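Long-range contact in glutamate receptor 1 (Adineta vaga, PDB 4IO2), which probably works as a ligand-gated ion channel, its extracellular ligand-binding domain, the part present here, closing around glutamate: residues F98-S103 and N224-R229. Residues are numbered along the deposited sequence; the frame is centred on the assembly and turned at random.
Sequences FSNSIS and NILSLR
Arg229 and Ile225, one turn apart on helix 218-230, hold the irregular linker between strands 97-98 and 103-112 in a mixed polar and apolar contact that illustrates how a helix can grip an extended chain by a single backbone carbonyl, with an isoleucine packed alongside. In one of two modelled conformers of Arg229, NH2 donates to Ser101 O over 2.9 Å with an N-H...O angle of 161°; the acceptor lies in the guanidinium plane, while the donor is tilted 21° from the carbonyl plane. A water also bridges Ser101 O and Arg229 NE, weakly at NE. Leu226 CD2 sits 3.6 Å above the guanidinium plane, over its centre, and Arg229 NH1 bonds Thr206 OG1 of the second subunit.

Ile225 is the apolar half: its CG1 branch, anti to the carbonyl carbon (chi1 -67°), carries CD1 tightly against Ser99 CB at 3.5 Å and to 3.3 Å from Ser99 OG, and its CG2 meets Ile102 CG2 at 4.1 Å. Ser99 OG donates to Asn100 O at 2.8 Å and also bonds Ile209 N on strand 200-211. With an alanine here, Asn100 O and Ile209 N would probably each lose that partner, and CD1 its hydroxyl neighbour, weakening one of several ties to the strand. Backbone bonds from Ile102 and Ser103 to Phe207, a pocket residue, place the linker beside the glutamate site of this clamshell, periplasmic-binding-protein-like fold.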
ATOM      1  N   PHE A  98       2.249 -10.942   6.702  1.00 12.77           N
ATOM      2  CA  PHE A  98       2.049 -10.635   5.303  1.00 12.52           C
ATOM      3  C   PHE A  98       3.306 -10.026   4.740  1.00 12.72           C
ATOM      4  O   PHE A  98       3.980  -9.236   5.393  1.00 15.32           O
ATOM      5  CB  PHE A  98       0.888  -9.662   5.122  1.00 12.92           C
ATOM      6  CG  PHE A  98      -0.463 -10.232   5.436  1.00 12.17           C
ATOM      7  CD1 PHE A  98      -1.000 -10.132   6.705  1.00 13.74           C
ATOM      8  CD2 PHE A  98      -1.223 -10.814   4.442  1.00 12.43           C
ATOM      9  CE1 PHE A  98      -2.272 -10.586   6.967  1.00 14.81           C
ATOM     10  CE2 PHE A  98      -2.483 -11.251   4.689  1.00 13.66           C
ATOM     11  CZ  PHE A  98      -3.008 -11.171   5.952  1.00 14.23           C
ATOM     12  N   SER A  99       3.587 -10.348   3.496  1.00 12.22           N
ATOM     13  CA  SER A  99       4.632  -9.691   2.744  1.00 12.20           C
ATOM     14  C   SER A  99       4.302  -8.227   2.506  1.00 13.39           C
ATOM     15  O   SER A  99       3.191  -7.776   2.698  1.00 14.97           O
ATOM     16  CB  SER A  99       4.810 -10.374   1.382  1.00 12.37           C
ATOM     17  OG  SER A  99       3.773 -10.043   0.464  1.00 12.40           O
ATOM     18  N   ASN A 100       5.285  -7.481   2.028  0.67 15.10           N
ATOM     19  CA  ASN A 100       5.017  -6.157   1.507  0.67 17.01           C
ATOM     20  C   ASN A 100       3.954  -6.316   0.439  0.67 16.39           C
ATOM     21  O   ASN A 100       3.844  -7.352  -0.233  0.67 16.23           O
ATOM     22  CB  ASN A 100       6.302  -5.535   0.947  0.67 20.28           C
ATOM     23  CG  ASN A 100       7.295  -5.245   2.025  0.67 25.39           C
ATOM     24  OD1 ASN A 100       8.363  -5.829   2.070  0.67 27.35           O
ATOM     25  ND2 ASN A 100       6.937  -4.344   2.929  0.67 31.51           N
ATOM     26  N   SER A 101       3.149  -5.277   0.280  1.00 17.12           N
ATOM     27  CA  SER A 101       1.977  -5.335  -0.575  0.58 17.55           C
ATOM     28  C   SER A 101       2.320  -5.624  -2.033  1.00 15.82           C
ATOM     29  O   SER A 101       3.306  -5.064  -2.571  1.00 18.89           O
ATOM     30  CB  SER A 101       1.259  -3.985  -0.499  0.58 19.16           C
ATOM     31  OG  SER A 101       0.352  -3.758  -1.586  0.58 20.58           O
ATOM     32  N   ILE A 102       1.502  -6.475  -2.664  1.00 14.68           N
ATOM     33  CA  ILE A 102       1.550  -6.701  -4.103  1.00 15.66           C
ATOM     34  C   ILE A 102       0.613  -5.784  -4.893  1.00 17.01           C
ATOM     35  O   ILE A 102       0.787  -5.642  -6.109  1.00 20.58           O
ATOM     36  CB  ILE A 102       1.307  -8.185  -4.475  1.00 16.18           C
ATOM     37  CG1 ILE A 102      -0.084  -8.664  -4.049  1.00 17.43           C
ATOM     38  CG2 ILE A 102       2.434  -9.070  -3.832  1.00 17.99           C
ATOM     39  CD1 ILE A 102      -0.361 -10.100  -4.604  1.00 20.71           C
ATOM     40  N   SER A 103      -0.359  -5.171  -4.212  1.00 15.93           N
ATOM     41  CA  SER A 103      -1.336  -4.303  -4.862  1.00 16.46           C
ATOM     42  C   SER A 103      -2.060  -3.478  -3.827  1.00 15.55           C
ATOM     43  O   SER A 103      -2.296  -3.975  -2.720  1.00 16.36           O
ATOM     44  CB  SER A 103      -2.373  -5.153  -5.629  1.00 18.32           C
ATOM     45  OG  SER A 103      -3.332  -4.338  -6.328  1.00 19.62           O
ATOM     46  N   ASN A 224      12.361  -9.136  -3.033  1.00 11.49           N
ATOM     47  CA  ASN A 224      12.004  -9.479  -4.368  1.00 11.33           C
ATOM     48  C   ASN A 224      10.663  -8.896  -4.819  1.00 11.37           C
ATOM     49  O   ASN A 224      10.531  -8.485  -5.974  1.00 12.32           O
ATOM     50  CB  ASN A 224      12.064 -10.994  -4.555  1.00 14.35           C
ATOM     51  CG  ASN A 224      13.444 -11.473  -4.811  1.00 16.14           C
ATOM     52  OD1 ASN A 224      13.913 -11.442  -5.947  1.00 21.02           O
ATOM     53  ND2 ASN A 224      14.138 -11.889  -3.762  1.00 16.97           N
ATOM     54  N   ILE A 225       9.651  -8.881  -3.958  1.00 10.94           N
ATOM     55  CA  ILE A 225       8.414  -8.199  -4.313  1.00 10.77           C
ATOM     56  C   ILE A 225       8.658  -6.730  -4.615  1.00 11.36           C
ATOM     57  O   ILE A 225       8.149  -6.210  -5.613  1.00 11.25           O
ATOM     58  CB  ILE A 225       7.350  -8.336  -3.185  1.00 12.21           C
ATOM     59  CG1 ILE A 225       6.916  -9.770  -3.057  1.00 13.59           C
ATOM     60  CG2 ILE A 225       6.160  -7.382  -3.426  1.00 14.22           C
ATOM     61  CD1 ILE A 225       6.176  -9.996  -1.769  1.00 16.22           C
ATOM     62  N   LEU A 226       9.443  -6.066  -3.786  1.00 10.28           N
ATOM     63  CA  LEU A 226       9.699  -4.623  -3.962  1.00 10.41           C
ATOM     64  C   LEU A 226      10.482  -4.383  -5.254  1.00 12.20           C
ATOM     65  O   LEU A 226      10.269  -3.412  -5.927  1.00 12.25           O
ATOM     66  CB  LEU A 226      10.442  -4.110  -2.746  1.00 10.83           C
ATOM     67  CG  LEU A 226       9.550  -4.016  -1.503  1.00 11.66           C
ATOM     68  CD1 LEU A 226      10.394  -3.888  -0.223  1.00 11.99           C
ATOM     69  CD2 LEU A 226       8.586  -2.851  -1.642  1.00 15.70           C
ATOM     70  N   SER A 227      11.383  -5.283  -5.612  1.00 11.43           N
ATOM     71  CA  SER A 227      12.093  -5.179  -6.868  0.76 12.99           C
ATOM     72  C   SER A 227      11.133  -5.333  -8.053  1.00 12.94           C
ATOM     73  O   SER A 227      11.243  -4.578  -9.027  1.00 15.74           O
ATOM     74  CB  SER A 227      13.208  -6.226  -6.946  0.76 16.98           C
ATOM     75  OG  SER A 227      13.853  -6.123  -8.185  0.76 22.28           O
ATOM     76  N   LEU A 228      10.191  -6.281  -7.989  1.00 12.24           N
ATOM     77  CA  LEU A 228       9.189  -6.380  -9.051  1.00 13.00           C
ATOM     78  C   LEU A 228       8.340  -5.120  -9.147  1.00 13.14           C
ATOM     79  O   LEU A 228       7.937  -4.709 -10.244  1.00 14.13           O
ATOM     80  CB  LEU A 228       8.281  -7.598  -8.847  1.00 12.20           C
ATOM     81  CG  LEU A 228       8.901  -8.999  -8.944  1.00 15.37           C
ATOM     82  CD1 LEU A 228       7.838 -10.064  -8.798  1.00 17.13           C
ATOM     83  CD2 LEU A 228       9.657  -9.189 -10.277  1.00 16.63           C
ATOM     84  N   ARG A 229       8.035  -4.497  -8.016  1.00 12.70           N
ATOM     85  CA  ARG A 229       7.312  -3.238  -8.011  0.52 12.54           C
ATOM     86  C   ARG A 229       8.139  -2.156  -8.732  1.00 12.58           C
ATOM     87  O   ARG A 229       7.668  -1.504  -9.696  1.00 16.03           O
ATOM     88  CB  ARG A 229       7.010  -2.864  -6.537  0.52 13.91           C
ATOM     89  CG  ARG A 229       6.167  -1.577  -6.285  0.52 15.32           C
ATOM     90  CD  ARG A 229       6.220  -1.092  -4.794  0.52 17.12           C
ATOM     91  NE  ARG A 229       5.440  -1.942  -3.898  0.52 15.38           N
ATOM     92  CZ  ARG A 229       5.203  -1.691  -2.614  0.52 14.50           C
ATOM     93  NH1 ARG A 229       5.665  -0.602  -2.023  0.52 19.28           N
ATOM     94  NH2 ARG A 229       4.500  -2.557  -1.908  0.52 16.09           N
TER
HETATM   95  O   HOH W   1       3.128  -3.090  -5.020  1.00 35.06           O